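Local coordinates for acetylserotonin O-methyltransferase (Homo sapiens, PDB 4A6D), which catalyses the last step of melatonin synthesis, transferring a methyl group from S-adenosylmethionine to N-acetylserotonin, at residues 170-175 with 195-200; 183-188 with 247-252; 204-209 with 228-233. All coordinates share one frame; numbering follows the deposited sequence.

Contact 1: residues 170-175 with 195-200; sequences SVLTAF and KECMSL
Leu-172 reaches from the C-terminal part of helix 164-173 onto helix 192-200, and the contact between the two segments is carried wholly by apolar packing. Its CG stands anti to the carbonyl carbon (chi1 -57°), which sends both methyls across the gap. CD1 meets the helix backbone at Cys-197 N, 3.6 Å away, with Glu-196 CG 3.7 Å and Cys-197 CB 3.9 Å from the same methyl, CD1. CD2 turns to the sulfur of Cys-197, the two atoms CD2 and SG being 4.0 Å apart. Of the Glu-196 side chain, CB and CG touch Leu-172. One turn on from Glu-196, Leu-200 extends the contact: its CD1 lies 3.8 Å from Leu-172 CB, and its CD2 is 3.7 Å from Thr-173 CG2, the side chains of Thr-173 and Leu-200 crossing at about a right angle.

No hydrogen bond passes between the two segments. Thr-173 OG1, at chi1 66°, bonds back to Arg-169 O, and this leaves its methyl CG2 to face Leu-200. Glu-196 O is gripped twice, by Leu-200 N and by Ser-199 OG at 2.8 Å. Just past helix 192-200, Tyr-201 OH bonds to Leu-172 O, a polar link beside the apolar packing.

Phe-175 packs on strands 329-332 and 339-344, and Met-198 on the loop residue Cys-204. Helix 192-200, which follows strand 182-186 in the Rossmann-like methyltransferase domain, thus carries helix 164-173 on its flank.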
loop_
_atom_site.group_PDB
_atom_site.type_symbol
_atom_site.label_atom_id
_atom_site.label_comp_id
_atom_site.label_asym_id
_atom_site.label_seq_id
_atom_site.Cartn_x
_atom_site.Cartn_y
_atom_site.Cartn_z
ATOM N N SER A 170 25.565 -8.710 10.383
ATOM C CA SER A 170 24.948 -8.699 11.717
ATOM C C SER A 170 24.660 -10.142 12.191
ATOM O O SER A 170 25.132 -10.551 13.246
ATOM C CB SER A 170 23.647 -7.887 11.715
ATOM O OG SER A 170 23.515 -7.005 10.606
ATOM N N VAL A 171 23.900 -10.897 11.396
ATOM C CA VAL A 171 23.469 -12.258 11.704
ATOM C C VAL A 171 24.584 -13.275 11.772
ATOM O O VAL A 171 24.590 -14.105 12.681
ATOM C CB VAL A 171 22.254 -12.726 10.870
ATOM C CG1 VAL A 171 21.019 -11.881 11.185
ATOM C CG2 VAL A 171 22.552 -12.727 9.370
ATOM N N LEU A 172 25.551 -13.192 10.850
ATOM C CA LEU A 172 26.658 -14.135 10.824
ATOM C C LEU A 172 27.714 -13.885 11.904
ATOM O O LEU A 172 28.414 -14.834 12.292
ATOM C CB LEU A 172 27.257 -14.252 9.417
ATOM C CG LEU A 172 26.268 -14.657 8.298
ATOM C CD1 LEU A 172 26.854 -14.401 6.945
ATOM C CD2 LEU A 172 25.794 -16.105 8.433
ATOM N N THR A 173 27.800 -12.628 12.418
ATOM C CA THR A 173 28.749 -12.259 13.486
ATOM C C THR A 173 28.145 -12.104 14.894
ATOM O O THR A 173 28.893 -11.837 15.835
ATOM C CB THR A 173 29.701 -11.113 13.099
ATOM O OG1 THR A 173 28.952 -9.914 12.929
ATOM C CG2 THR A 173 30.543 -11.431 11.868
ATOM N N ALA A 174 26.820 -12.329 15.045
ATOM C CA ALA A 174 26.101 -12.327 16.325
ATOM C C ALA A 174 26.770 -13.367 17.287
ATOM O O ALA A 174 26.919 -13.106 18.479
ATOM C CB ALA A 174 24.629 -12.686 16.083
ATOM N N PHE A 175 27.182 -14.526 16.740
ATOM C CA PHE A 175 27.895 -15.613 17.417
ATOM C C PHE A 175 29.169 -15.900 16.619
ATOM O O PHE A 175 29.193 -15.710 15.402
ATOM C CB PHE A 175 27.029 -16.895 17.486
ATOM C CG PHE A 175 25.689 -16.735 18.172
ATOM C CD1 PHE A 175 25.585 -16.803 19.563
ATOM C CD2 PHE A 175 24.530 -16.511 17.427
ATOM C CE1 PHE A 175 24.348 -16.616 20.201
ATOM C CE2 PHE A 175 23.291 -16.335 18.061
ATOM C CZ PHE A 175 23.200 -16.406 19.440
ATOM N N LYS A 195 28.225 -16.728 0.562
ATOM C CA LYS A 195 29.315 -15.911 0.018
ATOM C C LYS A 195 29.840 -14.971 1.109
ATOM O O LYS A 195 31.057 -14.853 1.275
ATOM C CB LYS A 195 28.846 -15.100 -1.206
ATOM C CG LYS A 195 29.139 -15.752 -2.563
ATOM C CD LYS A 195 28.313 -15.114 -3.706
ATOM C CE LYS A 195 28.974 -15.211 -5.070
ATOM N NZ LYS A 195 28.030 -14.901 -6.180
ATOM N N GLU A 196 28.918 -14.366 1.885
ATOM C CA GLU A 196 29.219 -13.452 2.987
ATOM C C GLU A 196 29.876 -14.203 4.123
ATOM O O GLU A 196 30.884 -13.739 4.665
ATOM C CB GLU A 196 27.936 -12.746 3.469
ATOM C CG GLU A 196 28.123 -11.832 4.672
ATOM C CD GLU A 196 28.785 -10.496 4.409
ATOM O OE1 GLU A 196 28.168 -9.657 3.713
ATOM O OE2 GLU A 196 29.882 -10.257 4.965
ATOM N N CYS A 197 29.324 -15.375 4.462
ATOM C CA CYS A 197 29.835 -16.243 5.518
ATOM C C CYS A 197 31.310 -16.618 5.323
ATOM O O CYS A 197 32.100 -16.505 6.264
ATOM C CB CYS A 197 28.954 -17.475 5.659
ATOM S SG CYS A 197 28.969 -18.194 7.311
ATOM N N MET A 198 31.683 -16.983 4.087
ATOM C CA MET A 198 33.036 -17.348 3.701
ATOM C C MET A 198 34.063 -16.223 3.727
ATOM O O MET A 198 35.220 -16.480 4.033
ATOM C CB MET A 198 33.031 -18.127 2.392
ATOM C CG MET A 198 32.263 -19.434 2.499
ATOM S SD MET A 198 32.858 -20.564 3.800
ATOM C CE MET A 198 31.627 -20.318 5.114
ATOM N N SER A 199 33.659 -14.984 3.443
ATOM C CA SER A 199 34.577 -13.842 3.517
ATOM C C SER A 199 34.801 -13.490 4.995
ATOM O O SER A 199 35.920 -13.152 5.391
ATOM C CB SER A 199 34.026 -12.645 2.745
ATOM O OG SER A 199 32.771 -12.234 3.255
ATOM N N LEU A 200 33.735 -13.628 5.807
ATOM C CA LEU A 200 33.746 -13.389 7.244
ATOM C C LEU A 200 34.561 -14.449 7.981
ATOM O O LEU A 200 35.307 -14.104 8.903
ATOM C CB LEU A 200 32.313 -13.349 7.791
ATOM C CG LEU A 200 31.567 -12.047 7.660
ATOM C CD1 LEU A 200 30.123 -12.230 8.010
ATOM C CD2 LEU A 200 32.173 -10.986 8.551
#

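Contact 2: residues 183-188 with 247-252; sequences MCDLGG and LYILAR. With SAM (S-adenosylmethionine), chain D.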
loop_
_atom_site.group_PDB
_atom_site.type_symbol
_atom_site.label_atom_id
_atom_site.label_comp_id
_atom_site.label_asym_id
_atom_site.label_seq_id
_atom_site.Cartn_x
_atom_site.Cartn_y
_atom_site.Cartn_z
ATOM N N MET A 183 30.218 -25.940 7.189
ATOM C CA MET A 183 28.850 -25.418 7.308
ATOM C C MET A 183 27.926 -25.850 6.194
ATOM O O MET A 183 28.380 -26.173 5.100
ATOM C CB MET A 183 28.859 -23.879 7.383
ATOM C CG MET A 183 29.704 -23.320 8.481
ATOM S SD MET A 183 29.533 -21.531 8.528
ATOM C CE MET A 183 30.712 -21.123 9.794
ATOM N N CYS A 184 26.617 -25.790 6.450
ATOM C CA CYS A 184 25.616 -26.094 5.425
ATOM C C CYS A 184 24.460 -25.107 5.514
ATOM O O CYS A 184 23.835 -24.987 6.570
ATOM C CB CYS A 184 25.135 -27.545 5.478
ATOM S SG CYS A 184 23.842 -27.934 4.263
ATOM N N ASP A 185 24.210 -24.371 4.418
ATOM C CA ASP A 185 23.083 -23.424 4.344
ATOM C C ASP A 185 21.903 -24.161 3.729
ATOM O O ASP A 185 21.884 -24.404 2.516
ATOM C CB ASP A 185 23.422 -22.149 3.547
ATOM C CG ASP A 185 22.446 -21.003 3.777
ATOM O OD1 ASP A 185 21.457 -21.199 4.524
ATOM O OD2 ASP A 185 22.648 -19.917 3.184
ATOM N N LEU A 186 20.976 -24.615 4.593
ATOM C CA LEU A 186 19.801 -25.391 4.180
ATOM C C LEU A 186 18.774 -24.470 3.632
ATOM O O LEU A 186 18.240 -23.646 4.376
ATOM C CB LEU A 186 19.232 -26.173 5.369
ATOM C CG LEU A 186 20.073 -27.316 5.888
ATOM C CD1 LEU A 186 19.616 -27.703 7.243
ATOM C CD2 LEU A 186 19.992 -28.506 4.971
ATOM N N GLY A 187 18.525 -24.565 2.334
ATOM C CA GLY A 187 17.599 -23.662 1.658
ATOM C C GLY A 187 18.349 -22.382 1.382
ATOM O O GLY A 187 17.790 -21.298 1.496
ATOM N N GLY A 188 19.638 -22.520 1.074
ATOM C CA GLY A 188 20.552 -21.404 0.850
ATOM C C GLY A 188 20.331 -20.551 -0.382
ATOM O O GLY A 188 20.992 -19.519 -0.528
ATOM N N LEU A 247 27.798 -27.060 11.420
ATOM C CA LEU A 247 26.734 -26.055 11.561
ATOM C C LEU A 247 25.748 -26.106 10.407
ATOM O O LEU A 247 26.143 -26.050 9.232
ATOM C CB LEU A 247 27.337 -24.646 11.698
ATOM C CG LEU A 247 26.380 -23.466 11.848
ATOM C CD1 LEU A 247 25.765 -23.417 13.224
ATOM C CD2 LEU A 247 27.079 -22.166 11.538
ATOM N N TYR A 248 24.456 -26.190 10.747
ATOM C CA TYR A 248 23.366 -26.086 9.768
ATOM C C TYR A 248 22.716 -24.707 9.936
ATOM O O TYR A 248 22.386 -24.328 11.061
ATOM C CB TYR A 248 22.359 -27.240 9.922
ATOM C CG TYR A 248 22.971 -28.571 9.518
ATOM C CD1 TYR A 248 22.961 -28.991 8.188
ATOM C CD2 TYR A 248 23.654 -29.359 10.445
ATOM C CE1 TYR A 248 23.591 -30.165 7.796
ATOM C CE2 TYR A 248 24.283 -30.550 10.062
ATOM C CZ TYR A 248 24.251 -30.940 8.736
ATOM O OH TYR A 248 24.805 -32.130 8.350
ATOM N N ILE A 249 22.618 -23.923 8.846
ATOM C CA ILE A 249 22.031 -22.571 8.861
ATOM C C ILE A 249 20.633 -22.610 8.265
ATOM O O ILE A 249 20.465 -23.116 7.161
ATOM C CB ILE A 249 22.927 -21.523 8.134
ATOM C CG1 ILE A 249 24.404 -21.579 8.633
ATOM C CG2 ILE A 249 22.315 -20.100 8.203
ATOM C CD1 ILE A 249 25.440 -20.661 7.862
ATOM N N LEU A 250 19.633 -22.094 8.986
ATOM C CA LEU A 250 18.259 -22.023 8.462
ATOM C C LEU A 250 17.823 -20.549 8.435
ATOM O O LEU A 250 17.367 -20.019 9.459
ATOM C CB LEU A 250 17.254 -22.873 9.271
ATOM C CG LEU A 250 17.256 -24.394 9.125
ATOM C CD1 LEU A 250 16.309 -25.007 10.131
ATOM C CD2 LEU A 250 16.793 -24.826 7.753
ATOM N N ALA A 251 18.088 -19.854 7.303
ATOM C CA ALA A 251 17.734 -18.422 7.146
ATOM C C ALA A 251 16.451 -18.346 6.334
ATOM O O ALA A 251 16.405 -18.824 5.194
ATOM C CB ALA A 251 18.854 -17.650 6.459
ATOM N N ARG A 252 15.381 -17.824 6.965
ATOM C CA ARG A 252 14.047 -17.676 6.380
ATOM C C ARG A 252 13.492 -18.994 5.836
ATOM O O ARG A 252 12.870 -19.036 4.774
ATOM C CB ARG A 252 14.006 -16.553 5.331
ATOM C CG ARG A 252 14.175 -15.144 5.905
ATOM C CD ARG A 252 15.118 -14.406 5.005
ATOM N NE ARG A 252 14.469 -13.325 4.285
ATOM C CZ ARG A 252 14.929 -12.779 3.162
ATOM N NH1 ARG A 252 16.008 -13.269 2.570
ATOM N NH2 ARG A 252 14.291 -11.755 2.607
HETATM N N SAM D . 17.918 -18.854 2.849
HETATM C CA SAM D . 17.601 -17.921 1.745
HETATM C C SAM D . 17.480 -16.425 2.101
HETATM O O SAM D . 17.144 -16.134 3.230
HETATM O OXT SAM D . 17.711 -15.482 1.277
HETATM C CB SAM D . 16.375 -18.466 1.056
HETATM C CG SAM D . 15.097 -18.357 1.897
HETATM S SD SAM D . 13.699 -18.946 0.875
HETATM C CE SAM D . 12.351 -18.299 1.775
HETATM C "C5'" SAM D . 13.463 -20.669 1.421
HETATM C "C4'" SAM D . 14.466 -21.498 0.606
HETATM O "O4'" SAM D . 14.196 -22.844 0.956
HETATM C "C3'" SAM D . 14.243 -21.365 -0.950
HETATM O "O3'" SAM D . 15.476 -21.075 -1.630
HETATM C "C2'" SAM D . 13.606 -22.746 -1.314
HETATM O "O2'" SAM D . 13.834 -23.259 -2.627
HETATM C "C1'" SAM D . 14.250 -23.650 -0.248
HETATM N N9 SAM D . 13.492 -24.900 -0.027
HETATM C C8 SAM D . 12.115 -25.015 0.144
HETATM N N7 SAM D . 11.793 -26.261 0.327
HETATM C C5 SAM D . 12.934 -27.050 0.227
HETATM C C6 SAM D . 13.225 -28.425 0.302
HETATM N N6 SAM D . 12.224 -29.291 0.592
HETATM N N1 SAM D . 14.534 -28.851 0.189
HETATM C C2 SAM D . 15.527 -27.998 -0.098
HETATM N N3 SAM D . 15.274 -26.684 -0.188
HETATM C C4 SAM D . 14.046 -26.169 0.018
HETATM O O HOH W 1 18.813 -21.026 4.989
#
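In the parallel part of the Rossmann-like methyltransferase sheet, neighbouring strands 182-186 and 247-251 pair Met-183, Cys-184 and Asp-185 with Leu-247, Tyr-248 and Ile-249, and their C-terminal ends open on the S-adenosylmethionine site. Three backbone bonds join them: Cys-184 N to Leu-247 O (2.8 Å), Ile-249 N to Cys-184 O, and Leu-186 N to Ile-249 O. On one face Met-183 SD lies beside Leu-247 CD2 at 3.9 Å. On the other, Cys-184 CB and Leu-186 CD1 (3.7 Å from Tyr-248 CD1) meet the Tyr-248 ring obliquely; its hydroxyl bonds to Pro-243 O.

Beyond the ladder a water accepts from Ala-251 N and lies 2.7 Å from Asp-185 OD1, bridging the splayed strand ends. The amino group of S-adenosylmethionine, atom N, donates to Gly-187 O and to Ala-251 O, each at 2.8 Å. Arg-252, turned at CG-CD (chi3 112°), donates from NH1 to ligand O at 3.2 Å (159° at the hydrogen), with OXT near the guanidinium plane at its edge. A leucine in its place would probably leave the ligand carboxylate without the arginine's charge and NH1 bond, and Leu-160 O without the NH1 donor. Backbone carbonyls thus hold the amino group, probably as an ammonium, and the arginine charge probably balances the carboxylate.

Contact 3: residues 204-209 with 228-233; sequences CKITVF and EQIDFQ
Thr-207 and Asp-231 lie side by side across two parallel strands, and Thr-207 OG1 donates to Asp-231 OD2 at 3.2 Å, on the anti side and 31° out of the carboxylate plane. Four backbone bonds form the ladder around them: Ile-206 N to Gln-229 O, Asp-231 N to Ile-206 O, Val-208 N to Asp-231 O (2.8 Å) and Gln-233 N to Val-208 O. On the opposite face Val-208 lies along Phe-232, with its CB 3.6 Å from ring atom CE1 and CG2 over one ring face, and Ile-206 CG2 sits 3.8 Å from Ile-230 CG1.

Near the strand starts, the extended side chain of Gln-229 brings NE2 to Cys-204 O at 2.9 Å, almost in its own amide plane. At the far end Gln-233 NE2 meets the edge of the Phe-209 ring, 3.5 Å from CE2, the ring and amide planes 66° apart.

Further out, Met-198 O takes a second bond from Gln-229 NE2, the Phe-224 ring meets Phe-232 edge to face, and Pro-243 packs on Thr-207 and Phe-209. Strands 205-210 and 230-234 form one side of the Rossmann-like methyltransferase sheet, 230-234 outermost within the chain. Phe-209 also touches S-adenosylmethionine, which places this end of the pair at the cofactor pocket; the Thr-207 to Asp-231 and Gln-229 to Cys-204 bonds lie away from it.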
loop_
_atom_site.group_PDB
_atom_site.type_symbol
_atom_site.label_atom_id
_atom_site.label_comp_id
_atom_site.label_asym_id
_atom_site.label_seq_id
_atom_site.Cartn_x
_atom_site.Cartn_y
_atom_site.Cartn_z
ATOM N N CYS A 204 36.652 -21.528 7.445
ATOM C CA CYS A 204 35.443 -22.292 7.138
ATOM C C CYS A 204 35.202 -22.628 5.653
ATOM O O CYS A 204 35.778 -22.004 4.759
ATOM C CB CYS A 204 34.226 -21.618 7.775
ATOM S SG CYS A 204 34.363 -21.394 9.575
ATOM N N LYS A 205 34.354 -23.640 5.423
ATOM C CA LYS A 205 33.867 -24.128 4.127
ATOM C C LYS A 205 32.352 -24.326 4.266
ATOM O O LYS A 205 31.871 -24.662 5.353
ATOM C CB LYS A 205 34.539 -25.447 3.724
ATOM C CG LYS A 205 35.707 -25.294 2.745
ATOM C CD LYS A 205 36.899 -26.232 3.069
ATOM C CE LYS A 205 36.796 -27.633 2.490
ATOM N NZ LYS A 205 37.913 -28.526 2.939
ATOM N N ILE A 206 31.597 -24.110 3.174
ATOM C CA ILE A 206 30.127 -24.215 3.181
ATOM C C ILE A 206 29.493 -24.928 1.952
ATOM O O ILE A 206 29.910 -24.693 0.809
ATOM C CB ILE A 206 29.496 -22.802 3.420
ATOM C CG1 ILE A 206 28.003 -22.866 3.807
ATOM C CG2 ILE A 206 29.720 -21.886 2.225
ATOM C CD1 ILE A 206 27.487 -21.615 4.601
ATOM N N THR A 207 28.429 -25.730 2.198
ATOM C CA THR A 207 27.618 -26.296 1.130
ATOM C C THR A 207 26.244 -25.597 1.117
ATOM O O THR A 207 25.580 -25.520 2.153
ATOM C CB THR A 207 27.531 -27.798 1.235
ATOM O OG1 THR A 207 28.860 -28.284 1.133
ATOM C CG2 THR A 207 26.661 -28.425 0.129
ATOM N N VAL A 208 25.828 -25.090 -0.049
ATOM C CA VAL A 208 24.497 -24.505 -0.206
ATOM C C VAL A 208 23.559 -25.656 -0.610
ATOM O O VAL A 208 23.788 -26.314 -1.630
ATOM C CB VAL A 208 24.454 -23.306 -1.191
ATOM C CG1 VAL A 208 23.029 -22.805 -1.391
ATOM C CG2 VAL A 208 25.347 -22.161 -0.708
ATOM N N PHE A 209 22.561 -25.952 0.234
ATOM C CA PHE A 209 21.577 -27.003 -0.028
ATOM C C PHE A 209 20.234 -26.406 -0.450
ATOM O O PHE A 209 19.679 -25.553 0.236
ATOM C CB PHE A 209 21.404 -27.928 1.189
ATOM C CG PHE A 209 20.592 -29.173 0.917
ATOM C CD1 PHE A 209 19.199 -29.141 0.963
ATOM C CD2 PHE A 209 21.215 -30.370 0.583
ATOM C CE1 PHE A 209 18.455 -30.289 0.709
ATOM C CE2 PHE A 209 20.472 -31.521 0.349
ATOM C CZ PHE A 209 19.100 -31.480 0.423
ATOM N N GLU A 228 35.904 -20.986 -3.820
ATOM C CA GLU A 228 36.760 -22.161 -3.565
ATOM C C GLU A 228 36.428 -22.742 -2.173
ATOM O O GLU A 228 36.952 -23.794 -1.787
ATOM C CB GLU A 228 38.258 -21.811 -3.688
ATOM C CG GLU A 228 38.793 -21.910 -5.110
ATOM C CD GLU A 228 40.272 -21.616 -5.287
ATOM O OE1 GLU A 228 41.103 -22.422 -4.806
ATOM O OE2 GLU A 228 40.601 -20.595 -5.933
ATOM N N GLN A 229 35.528 -22.036 -1.442
ATOM C CA GLN A 229 35.011 -22.341 -0.106
ATOM C C GLN A 229 33.555 -22.813 -0.184
ATOM O O GLN A 229 33.067 -23.436 0.756
ATOM C CB GLN A 229 35.058 -21.070 0.766
ATOM C CG GLN A 229 36.355 -20.854 1.548
ATOM C CD GLN A 229 36.392 -19.500 2.226
ATOM O OE1 GLN A 229 36.419 -18.448 1.577
ATOM N NE2 GLN A 229 36.406 -19.489 3.552
ATOM N N ILE A 230 32.855 -22.476 -1.285
ATOM C CA ILE A 230 31.430 -22.767 -1.487
ATOM C C ILE A 230 31.193 -23.929 -2.444
ATOM O O ILE A 230 31.763 -23.971 -3.529
ATOM C CB ILE A 230 30.638 -21.491 -1.889
ATOM C CG1 ILE A 230 31.016 -20.286 -0.995
ATOM C CG2 ILE A 230 29.115 -21.729 -1.894
ATOM C CD1 ILE A 230 30.939 -18.935 -1.694
ATOM N N ASP A 231 30.314 -24.844 -2.031
ATOM C CA ASP A 231 29.899 -26.044 -2.754
ATOM C C ASP A 231 28.364 -26.018 -2.846
ATOM O O ASP A 231 27.727 -25.265 -2.118
ATOM C CB ASP A 231 30.405 -27.290 -1.981
ATOM C CG ASP A 231 29.957 -28.652 -2.480
ATOM O OD1 ASP A 231 29.730 -28.796 -3.709
ATOM O OD2 ASP A 231 29.884 -29.595 -1.652
ATOM N N PHE A 232 27.780 -26.820 -3.747
ATOM C CA PHE A 232 26.333 -26.925 -3.920
ATOM C C PHE A 232 25.902 -28.375 -3.884
ATOM O O PHE A 232 26.549 -29.221 -4.494
ATOM C CB PHE A 232 25.910 -26.317 -5.254
ATOM C CG PHE A 232 25.700 -24.827 -5.203
ATOM C CD1 PHE A 232 24.467 -24.294 -4.857
ATOM C CD2 PHE A 232 26.743 -23.954 -5.481
ATOM C CE1 PHE A 232 24.285 -22.912 -4.780
ATOM C CE2 PHE A 232 26.559 -22.572 -5.401
ATOM C CZ PHE A 232 25.333 -22.063 -5.048
ATOM N N GLN A 233 24.846 -28.672 -3.124
ATOM C CA GLN A 233 24.195 -29.981 -3.089
ATOM C C GLN A 233 22.722 -29.681 -3.369
ATOM O O GLN A 233 22.144 -28.746 -2.806
ATOM C CB GLN A 233 24.354 -30.771 -1.763
ATOM C CG GLN A 233 24.016 -32.286 -1.932
ATOM C CD GLN A 233 23.986 -33.209 -0.692
ATOM O OE1 GLN A 233 25.021 -33.459 -0.006
ATOM N NE2 GLN A 233 22.842 -33.915 -0.516
#

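From the N terminus, helix 164-173 opens contact 1, strand 182-186 then starts contact 2, and helix 192-200 closes contact 1 over it, so these two cross along the chain. Contact 3 opens with strand 205-210 and closes at strand 230-234, a loop lying wholly within the longer one that contact 2 completes at strand 247-251. Strands 182-186 and 205-210 are neighbours, so contacts 2 and 3 join four parallel strands of one sheet, bonded where Met-183 N meets Lys-205 O. Through helix 192-200, contact 1 packs on this sheet: Cys-197 SG lies 3.6 Å from Met-183 SD, and Met-198 borders the start of contact 3.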